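Local coordinates for protein 2,3-dimethylmalate lyase (Aspergillus niger, PDB 3FA4) that is a magnesium-binding lyase of the phosphoenolpyruvate phosphomutase family, built on a TIM-barrel fold and found here as an assembly of four chains, at residues A98-T101 against E102-R106; A144-A147 against R148-I151; M2-A5 against A6-L9; A71-I74 against S75-P79. All coordinates share one frame; numbering follows the deposited sequence.

Contact 1. Residues A98-T101 against E102-R106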
loop_
_atom_site.group_PDB
_atom_site.type_symbol
_atom_site.label_atom_id
_atom_site.label_comp_id
_atom_site.label_asym_id
_atom_site.label_seq_id
_atom_site.Cartn_x
_atom_site.Cartn_y
_atom_site.Cartn_z
ATOM N N ALA B 98 6.516 -18.225 -3.793
ATOM C CA ALA B 98 7.461 -18.224 -2.670
ATOM C C ALA B 98 7.299 -16.963 -1.858
ATOM O O ALA B 98 7.233 -17.004 -0.597
ATOM C CB ALA B 98 8.898 -18.270 -3.207
ATOM N N ARG B 99 7.300 -15.853 -2.599
ATOM C CA ARG B 99 7.021 -14.505 -2.082
ATOM C C ARG B 99 5.715 -14.383 -1.360
ATOM O O ARG B 99 5.667 -13.754 -0.323
ATOM C CB ARG B 99 7.074 -13.466 -3.196
ATOM C CG ARG B 99 8.483 -13.207 -3.639
ATOM C CD ARG B 99 8.638 -11.972 -4.569
ATOM N NE ARG B 99 8.163 -10.692 -4.009
ATOM C CZ ARG B 99 8.956 -9.748 -3.494
ATOM N NH1 ARG B 99 10.254 -9.950 -3.404
ATOM N NH2 ARG B 99 8.455 -8.605 -2.995
ATOM N N THR B 100 4.650 -14.958 -1.918
ATOM C CA THR B 100 3.311 -14.977 -1.291
ATOM C C THR B 100 3.379 -15.803 0.018
ATOM O O THR B 100 2.809 -15.451 1.023
ATOM C CB THR B 100 2.323 -15.720 -2.217
ATOM O OG1 THR B 100 2.234 -15.080 -3.470
ATOM C CG2 THR B 100 0.886 -15.915 -1.563
ATOM N N THR B 101 4.086 -16.917 -0.053
ATOM C CA THR B 101 4.192 -17.887 1.072
ATOM C C THR B 101 4.894 -17.200 2.249
ATOM O O THR B 101 4.409 -17.278 3.333
ATOM C CB THR B 101 4.901 -19.171 0.610
ATOM O OG1 THR B 101 4.166 -19.758 -0.489
ATOM C CG2 THR B 101 5.043 -20.224 1.733
ATOM N N GLU B 102 6.011 -16.504 1.968
ATOM C CA GLU B 102 6.849 -15.808 2.940
ATOM C C GLU B 102 6.121 -14.611 3.633
ATOM O O GLU B 102 6.190 -14.467 4.877
ATOM C CB GLU B 102 8.153 -15.321 2.255
ATOM C CG GLU B 102 9.059 -16.401 1.832
ATOM C CD GLU B 102 9.941 -16.045 0.631
ATOM O OE1 GLU B 102 9.930 -14.885 0.106
ATOM O OE2 GLU B 102 10.678 -16.960 0.200
ATOM N N GLN B 103 5.509 -13.752 2.808
ATOM C CA GLN B 103 4.651 -12.660 3.218
ATOM C C GLN B 103 3.396 -13.073 4.010
ATOM O O GLN B 103 3.117 -12.496 5.042
ATOM C CB GLN B 103 4.244 -11.858 1.991
ATOM C CG GLN B 103 5.370 -11.082 1.430
ATOM C CD GLN B 103 4.948 -10.130 0.404
ATOM O OE1 GLN B 103 3.819 -9.655 0.455
ATOM N NE2 GLN B 103 5.853 -9.780 -0.529
ATOM N N TYR B 104 2.626 -14.041 3.542
ATOM C CA TYR B 104 1.565 -14.656 4.376
ATOM C C TYR B 104 2.081 -15.210 5.701
ATOM O O TYR B 104 1.454 -15.023 6.728
ATOM C CB TYR B 104 0.852 -15.787 3.609
ATOM C CG TYR B 104 -0.333 -15.357 2.713
ATOM C CD1 TYR B 104 -0.271 -14.221 1.943
ATOM C CD2 TYR B 104 -1.513 -16.150 2.636
ATOM C CE1 TYR B 104 -1.350 -13.854 1.103
ATOM C CE2 TYR B 104 -2.591 -15.788 1.815
ATOM C CZ TYR B 104 -2.479 -14.638 1.068
ATOM O OH TYR B 104 -3.504 -14.272 0.286
ATOM N N SER B 105 3.208 -15.905 5.694
ATOM C CA SER B 105 3.784 -16.419 6.923
ATOM C C SER B 105 4.144 -15.332 7.919
ATOM O O SER B 105 3.659 -15.379 9.040
ATOM C CB SER B 105 5.016 -17.253 6.606
ATOM O OG SER B 105 4.612 -18.229 5.671
ATOM N N ARG B 106 5.013 -14.379 7.520
ATOM C CA ARG B 106 5.327 -13.163 8.329
ATOM C C ARG B 106 4.118 -12.415 8.863
ATOM O O ARG B 106 4.170 -11.896 9.938
ATOM C CB ARG B 106 6.221 -12.178 7.542
ATOM C CG ARG B 106 7.594 -12.721 7.303
ATOM C CD ARG B 106 8.611 -11.627 6.870
ATOM N NE ARG B 106 8.167 -10.853 5.710
ATOM C CZ ARG B 106 8.526 -11.161 4.475
ATOM N NH1 ARG B 106 9.315 -12.227 4.274
ATOM N NH2 ARG B 106 8.127 -10.405 3.446
#

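Contact 2. Residues A144-A147 against R148-I151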
loop_
_atom_site.group_PDB
_atom_site.type_symbol
_atom_site.label_atom_id
_atom_site.label_comp_id
_atom_site.label_asym_id
_atom_site.label_seq_id
_atom_site.Cartn_x
_atom_site.Cartn_y
_atom_site.Cartn_z
ATOM N N ALA B 144 5.743 -23.395 -2.857
ATOM C CA ALA B 144 5.110 -23.032 -1.568
ATOM C C ALA B 144 5.676 -23.857 -0.405
ATOM O O ALA B 144 6.116 -23.345 0.615
ATOM C CB ALA B 144 3.551 -23.230 -1.672
ATOM N N VAL B 145 5.631 -25.155 -0.551
ATOM C CA VAL B 145 6.243 -26.084 0.426
ATOM C C VAL B 145 7.725 -25.772 0.606
ATOM O O VAL B 145 8.214 -25.704 1.717
ATOM C CB VAL B 145 5.963 -27.553 -0.003
ATOM C CG1 VAL B 145 6.562 -28.579 0.953
ATOM C CG2 VAL B 145 4.439 -27.743 -0.219
ATOM N N GLN B 146 8.455 -25.535 -0.464
ATOM C CA GLN B 146 9.862 -25.257 -0.289
ATOM C C GLN B 146 10.129 -23.869 0.294
ATOM O O GLN B 146 11.098 -23.671 1.050
ATOM C CB GLN B 146 10.608 -25.434 -1.597
ATOM C CG GLN B 146 10.595 -26.891 -2.130
ATOM C CD GLN B 146 11.132 -26.950 -3.555
ATOM O OE1 GLN B 146 11.287 -25.910 -4.196
ATOM N NE2 GLN B 146 11.393 -28.135 -4.049
ATOM N N ALA B 147 9.267 -22.919 -0.030
ATOM C CA ALA B 147 9.386 -21.557 0.484
ATOM C C ALA B 147 9.221 -21.502 1.973
ATOM O O ALA B 147 10.015 -20.868 2.598
ATOM C CB ALA B 147 8.364 -20.611 -0.198
ATOM N N ARG B 148 8.175 -22.128 2.526
ATOM C CA ARG B 148 7.895 -22.102 3.958
ATOM C C ARG B 148 8.924 -22.920 4.667
ATOM O O ARG B 148 9.322 -22.604 5.759
ATOM C CB ARG B 148 6.478 -22.611 4.272
ATOM C CG ARG B 148 6.373 -24.125 4.336
ATOM C CD ARG B 148 4.928 -24.617 4.638
ATOM N NE ARG B 148 4.861 -26.077 4.651
ATOM C CZ ARG B 148 5.211 -26.849 5.685
ATOM N NH1 ARG B 148 5.645 -26.310 6.809
ATOM N NH2 ARG B 148 5.109 -28.165 5.598
ATOM N N GLN B 149 9.364 -23.994 4.040
ATOM C CA GLN B 149 10.549 -24.757 4.495
ATOM C C GLN B 149 11.864 -23.926 4.655
ATOM O O GLN B 149 12.618 -24.076 5.614
ATOM C CB GLN B 149 10.778 -25.968 3.559
ATOM C CG GLN B 149 9.961 -27.254 4.011
ATOM C CD GLN B 149 9.907 -28.459 3.004
ATOM O OE1 GLN B 149 10.502 -28.463 1.903
ATOM N NE2 GLN B 149 9.166 -29.471 3.399
ATOM N N ARG B 150 12.168 -23.061 3.709
ATOM C CA ARG B 150 13.309 -22.174 3.812
ATOM C C ARG B 150 13.272 -21.302 5.045
ATOM O O ARG B 150 14.263 -21.091 5.687
ATOM C CB ARG B 150 13.377 -21.276 2.600
ATOM C CG ARG B 150 14.331 -21.663 1.545
ATOM C CD ARG B 150 14.139 -20.818 0.329
ATOM N NE ARG B 150 13.872 -21.627 -0.833
ATOM C CZ ARG B 150 12.975 -21.378 -1.757
ATOM N NH1 ARG B 150 12.225 -20.312 -1.719
ATOM N NH2 ARG B 150 12.871 -22.211 -2.755
ATOM N N ILE B 151 12.107 -20.775 5.355
ATOM C CA ILE B 151 11.961 -19.792 6.465
ATOM C C ILE B 151 11.451 -20.373 7.780
ATOM O O ILE B 151 11.251 -19.615 8.734
ATOM C CB ILE B 151 11.172 -18.524 6.044
ATOM C CG1 ILE B 151 9.747 -18.906 5.589
ATOM C CG2 ILE B 151 12.003 -17.744 4.994
ATOM C CD1 ILE B 151 8.672 -17.862 5.600
HETATM O O HOH W 1 11.831 -23.325 -4.782
HETATM O O HOH W 2 11.620 -18.946 1.381
#

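Contact 3. Residues M2-A5 against A6-L9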
loop_
_atom_site.group_PDB
_atom_site.type_symbol
_atom_site.label_atom_id
_atom_site.label_comp_id
_atom_site.label_asym_id
_atom_site.label_seq_id
_atom_site.Cartn_x
_atom_site.Cartn_y
_atom_site.Cartn_z
ATOM N N MET B 2 8.034 -14.562 18.959
ATOM C CA MET B 2 6.738 -14.616 18.322
ATOM C C MET B 2 6.248 -16.055 18.027
ATOM O O MET B 2 7.047 -16.941 17.684
ATOM C CB MET B 2 6.788 -13.738 17.068
ATOM C CG MET B 2 7.090 -12.270 17.424
ATOM S SD MET B 2 7.077 -11.194 15.955
ATOM C CE MET B 2 5.299 -10.826 15.924
ATOM N N VAL B 3 4.940 -16.276 18.205
ATOM C CA VAL B 3 4.244 -17.558 17.931
ATOM C C VAL B 3 3.288 -17.242 16.751
ATOM O O VAL B 3 2.957 -16.064 16.499
ATOM C CB VAL B 3 3.425 -18.045 19.197
ATOM C CG1 VAL B 3 2.595 -19.315 18.916
ATOM C CG2 VAL B 3 4.342 -18.307 20.359
ATOM N N THR B 4 2.876 -18.253 15.989
ATOM C CA THR B 4 1.798 -18.022 14.989
ATOM C C THR B 4 0.646 -19.029 15.195
ATOM O O THR B 4 0.811 -20.115 15.844
ATOM C CB THR B 4 2.363 -17.866 13.500
ATOM O OG1 THR B 4 1.299 -18.006 12.540
ATOM C CG2 THR B 4 3.470 -18.964 13.204
ATOM N N ALA B 5 -0.527 -18.620 14.734
ATOM C CA ALA B 5 -1.657 -19.531 14.694
ATOM C C ALA B 5 -1.534 -20.623 13.599
ATOM O O ALA B 5 -2.367 -21.532 13.575
ATOM C CB ALA B 5 -2.986 -18.819 14.689
ATOM N N ALA B 6 -0.462 -20.583 12.784
ATOM C CA ALA B 6 -0.082 -21.678 11.840
ATOM C C ALA B 6 0.204 -23.009 12.533
ATOM O O ALA B 6 -0.281 -24.097 12.131
ATOM C CB ALA B 6 1.172 -21.242 10.992
ATOM N N THR B 7 1.043 -22.878 13.561
ATOM C CA THR B 7 1.499 -23.938 14.447
ATOM C C THR B 7 0.368 -24.586 15.243
ATOM O O THR B 7 0.368 -25.793 15.453
ATOM C CB THR B 7 2.582 -23.415 15.433
ATOM O OG1 THR B 7 3.710 -22.906 14.689
ATOM C CG2 THR B 7 3.049 -24.528 16.346
ATOM N N SER B 8 -0.600 -23.819 15.708
ATOM C CA SER B 8 -1.656 -24.488 16.465
ATOM C C SER B 8 -2.676 -25.150 15.471
ATOM O O SER B 8 -3.152 -26.233 15.710
ATOM C CB SER B 8 -2.242 -23.534 17.507
ATOM O OG SER B 8 -2.889 -22.447 16.904
ATOM N N LEU B 9 -2.947 -24.524 14.329
ATOM C CA LEU B 9 -3.680 -25.181 13.206
ATOM C C LEU B 9 -3.031 -26.489 12.791
ATOM O O LEU B 9 -3.696 -27.525 12.721
ATOM C CB LEU B 9 -3.823 -24.278 11.970
ATOM C CG LEU B 9 -4.823 -24.785 10.920
ATOM C CD1 LEU B 9 -6.228 -25.052 11.499
ATOM C CD2 LEU B 9 -4.920 -23.838 9.646
#

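Contact 4. Residues A71-I74 against S75-P79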
loop_
_atom_site.group_PDB
_atom_site.type_symbol
_atom_site.label_atom_id
_atom_site.label_comp_id
_atom_site.label_asym_id
_atom_site.label_seq_id
_atom_site.Cartn_x
_atom_site.Cartn_y
_atom_site.Cartn_z
ATOM N N ALA B 71 -5.366 -10.234 4.623
ATOM C CA ALA B 71 -5.101 -11.418 5.508
ATOM C C ALA B 71 -4.302 -11.099 6.751
ATOM O O ALA B 71 -4.625 -11.632 7.820
ATOM C CB ALA B 71 -4.453 -12.636 4.709
ATOM N N GLU B 72 -3.225 -10.298 6.641
ATOM C CA GLU B 72 -2.525 -9.833 7.801
ATOM C C GLU B 72 -3.361 -9.056 8.798
ATOM O O GLU B 72 -3.139 -9.165 10.005
ATOM C CB GLU B 72 -1.368 -8.955 7.436
ATOM C CG GLU B 72 -0.526 -8.594 8.674
ATOM C CD GLU B 72 0.805 -7.916 8.361
ATOM O OE1 GLU B 72 1.463 -7.415 9.282
ATOM O OE2 GLU B 72 1.146 -7.829 7.184
ATOM N N MET B 73 -4.241 -8.191 8.310
ATOM C CA MET B 73 -5.144 -7.504 9.171
ATOM C C MET B 73 -6.116 -8.464 9.885
ATOM O O MET B 73 -6.316 -8.340 11.116
ATOM C CB MET B 73 -5.893 -6.454 8.369
ATOM C CG MET B 73 -6.742 -5.536 9.216
ATOM S SD MET B 73 -8.437 -6.130 9.383
ATOM C CE MET B 73 -8.923 -6.408 7.628
ATOM N N ILE B 74 -6.718 -9.411 9.158
ATOM C CA ILE B 74 -7.659 -10.374 9.805
ATOM C C ILE B 74 -6.958 -11.340 10.776
ATOM O O ILE B 74 -7.446 -11.594 11.855
ATOM C CB ILE B 74 -8.523 -11.105 8.695
ATOM C CG1 ILE B 74 -9.334 -10.036 7.898
ATOM C CG2 ILE B 74 -9.420 -12.187 9.296
ATOM C CD1 ILE B 74 -9.946 -10.485 6.468
ATOM N N SER B 75 -5.790 -11.867 10.405
ATOM C CA SER B 75 -4.986 -12.659 11.292
ATOM C C SER B 75 -4.603 -11.982 12.595
ATOM O O SER B 75 -4.381 -12.663 13.584
ATOM C CB SER B 75 -3.693 -13.068 10.605
ATOM O OG SER B 75 -3.933 -13.750 9.387
ATOM N N ASN B 76 -4.512 -10.653 12.620
ATOM C CA ASN B 76 -3.989 -10.003 13.785
ATOM C C ASN B 76 -4.996 -9.307 14.635
ATOM O O ASN B 76 -4.630 -8.673 15.570
ATOM C CB ASN B 76 -2.799 -9.134 13.420
ATOM C CG ASN B 76 -1.530 -9.960 13.225
ATOM O OD1 ASN B 76 -0.960 -10.464 14.172
ATOM N ND2 ASN B 76 -1.141 -10.150 11.989
ATOM N N ILE B 77 -6.264 -9.395 14.284
ATOM C CA ILE B 77 -7.392 -9.097 15.170
ATOM C C ILE B 77 -7.369 -9.929 16.464
ATOM O O ILE B 77 -7.363 -9.357 17.573
ATOM C CB ILE B 77 -8.780 -9.149 14.420
ATOM C CG1 ILE B 77 -8.800 -7.973 13.475
ATOM C CG2 ILE B 77 -9.956 -8.887 15.440
ATOM C CD1 ILE B 77 -9.841 -8.000 12.405
ATOM N N SER B 78 -7.264 -11.256 16.305
ATOM C CA SER B 78 -7.071 -12.239 17.413
ATOM C C SER B 78 -5.922 -13.139 16.899
ATOM O O SER B 78 -6.196 -14.053 16.149
ATOM C CB SER B 78 -8.378 -13.036 17.651
ATOM O OG SER B 78 -8.211 -14.135 18.590
ATOM N N PRO B 79 -4.617 -12.821 17.211
ATOM C CA PRO B 79 -3.483 -13.638 16.670
ATOM C C PRO B 79 -3.436 -15.174 17.017
ATOM O O PRO B 79 -2.707 -15.945 16.383
ATOM C CB PRO B 79 -2.211 -12.916 17.193
ATOM C CG PRO B 79 -2.675 -11.622 17.837
ATOM C CD PRO B 79 -4.155 -11.671 18.043
HETATM O O HOH W 3 -7.876 -13.139 13.968
#

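Contact 1. Residues A98-T101 against E102-R106
Thr100 with Tyr104, Thr101 with Ser105 and Arg99 with Gln103 meet one turn apart on helix 94-107, the crossover helix of the beta-alpha-beta unit that joins strands 83-86 and 111-114 of the TIM barrel. Backbone bonds of the i to i+4 kind run through the whole contact, Tyr104 N to Thr100 O measuring 2.9 Å. The apolar part is a CH-pi approach. Thr100 sends CG2 anti to its own N (OG1 lies at chi1 -60°), and this methyl stands over one face of the Tyr104 ring, 4.2 Å from the centroid. Thr100 OG1 meanwhile turns back to Met96 O. Beyond the ring, Tyr104 OH bonds to the backbone O of Asp86, a residue of the magnesium site, and so ties the helix to the end of the metal-bearing strand. Among the polar side chains, Arg99 NH2 passes Gln103 NE2 at 3.8 Å with guanidinium and amide planes 80° apart, a packing contact between two donors. Thr101 lies against helix 134-151. Ser105 OG, which also bonds to Ser153 OG, makes a short 2.5 Å bond to Thr101 O, and Ser105 N reaches the same oxygen at 3.0 Å from the opposite face of the carbonyl plane.

Contact 2. Residues A144-A147 against R148-I151
Val145 and Gln149 leave successive turns of helix 134-151 in the same direction, near its end on the outside of the TIM barrel. The Val145 methyl CG1 comes alongside the amide of Gln149, 3.7 Å from its NE2, while the aliphatic part of Gln149 runs over Val145 O. Arg150 is turned differently. Its chain bends at chi3 (-123°) and folds back along the helix, bringing one face of the guanidinium over Gln146 O and placing NH1 3.8 Å from Ala147 CA. The rim of the same group meets a water in plane: that water donates to Gln146 OE1 at 2.7 Å and accepts a weak bond from Arg150 NH2. A second water donates to Ala147 O at 2.8 Å, with another weak bond from Arg150 NH1. Gln146 NE2 is bonded instead to Gln289 O of the second subunit, and Arg148 reaches Ser153 O with NH1. Backbone bonds are sound from Arg148 N to Ala144 O (3.1 Å) onward, but Ile151 N to Ala147 O is weak. Ala147 O therefore depends chiefly on its water, while the positive guanidinium over Gln146 O is probably favourable to that carbonyl's negative end.

Contact 3. Residues M2-A5 against A6-L9
Ala5 O takes a sound backbone bond of 3.1 Å from Leu9 N, in the first turn of helix 5-13, and a weak one from the hydroxyl of Ser8, whose OG lies 3.5 Å from Ala5 O. Ser8 OG can come that close because it sits between its backbone N and carbonyl carbon (chi1 65°), folded back against the turn. Just ahead of the helix, Thr4 occupies the N-cap position. Its OG1 is swung anti to its own N (chi1 165°) and accepts from Ala6 N at 3.1 Å; the bond is nearly straight, with 171° at the hydrogen. The same rotation lays the Thr4 side chain alongside the Ala6 methyl, with CG2 3.9 Å and OG1 3.6 Å from Ala6 CB. Thr7 CB rests near Thr4 O, whereas Thr7 OG1 bonds to Asp154 in the loop before strand 156-161. Leu9 packs on Ala110, just before strand 111-114, so this opening helix lies by the N-terminal ends of barrel strands. Met2 touches Ile151 of the second subunit, where Thr4 also packs on Met2. An N-H at the start of a helix has no preceding turn to accept it; here the Thr4 hydroxyl takes that place for Ala6, and its partial negative charge probably suits the positive end of the helix dipole.

Contact 4. Residues A71-I74 against S75-P79
With Ser75 OG and Asn76 CG each set anti to their own carbonyl carbons (chi1 -56° and -78°), both polar side chains fold back over the last turn of helix 64-75. Ser75 reaches Ala71 O twice, with OG at 2.7 Å from above the carbonyl plane and with N at 2.8 Å from its other face. Asn76 ND2 lies 3.0 Å from Glu72 O, on a lone pair in the carbonyl plane, and that oxygen in turn lies nearly in the Asn76 amide plane; Asn76 N gives it only a weak bond. Asn76 N also bonds to Met73 O at 3.3 Å from well above the carbonyl plane, with i to i+3 spacing. The Glu72 chain crosses the Asn76 amide, its carboxylate plane turned 64° from it. That carboxylate belongs to an interface: it pairs with Arg68 of its own chain and with Arg106 and Arg68 of the second subunit. On another side of the turn, Met73 SD and Ile77 CD1 run alongside each other 3.8 Å apart, and Ile77 continues onto helix 28-37. One water joins the end together, donating to Ile74 O (2.7 Å) and accepting from Ser78 N (3.1 Å). Where backbone bonds weaken at this helix end, Asn76 ND2 serves Glu72 O and the water serves Ile74 O; Ser75 OG is a second donor to a carbonyl already bonded.

Following the chain from the N terminus, contact 3 starts the first helix, contact 4 ends helix 64-75, contact 1 lies along helix 94-107 and contact 2 along the last turns of helix 134-151. Each is local and closes no long loop; they come in series and none nests or crosses another. In space they pair up. Contacts 1 and 2 touch, as two barrel helices packed together: Ala98 CA lies 3.6 Å from Ala147 CB, and Ile151 CD1 meets Glu102 CA. Contacts 3 and 4 meet where Ala5 CB packs on Pro79 O, 3.3 Å away. All four also reach the second subunit.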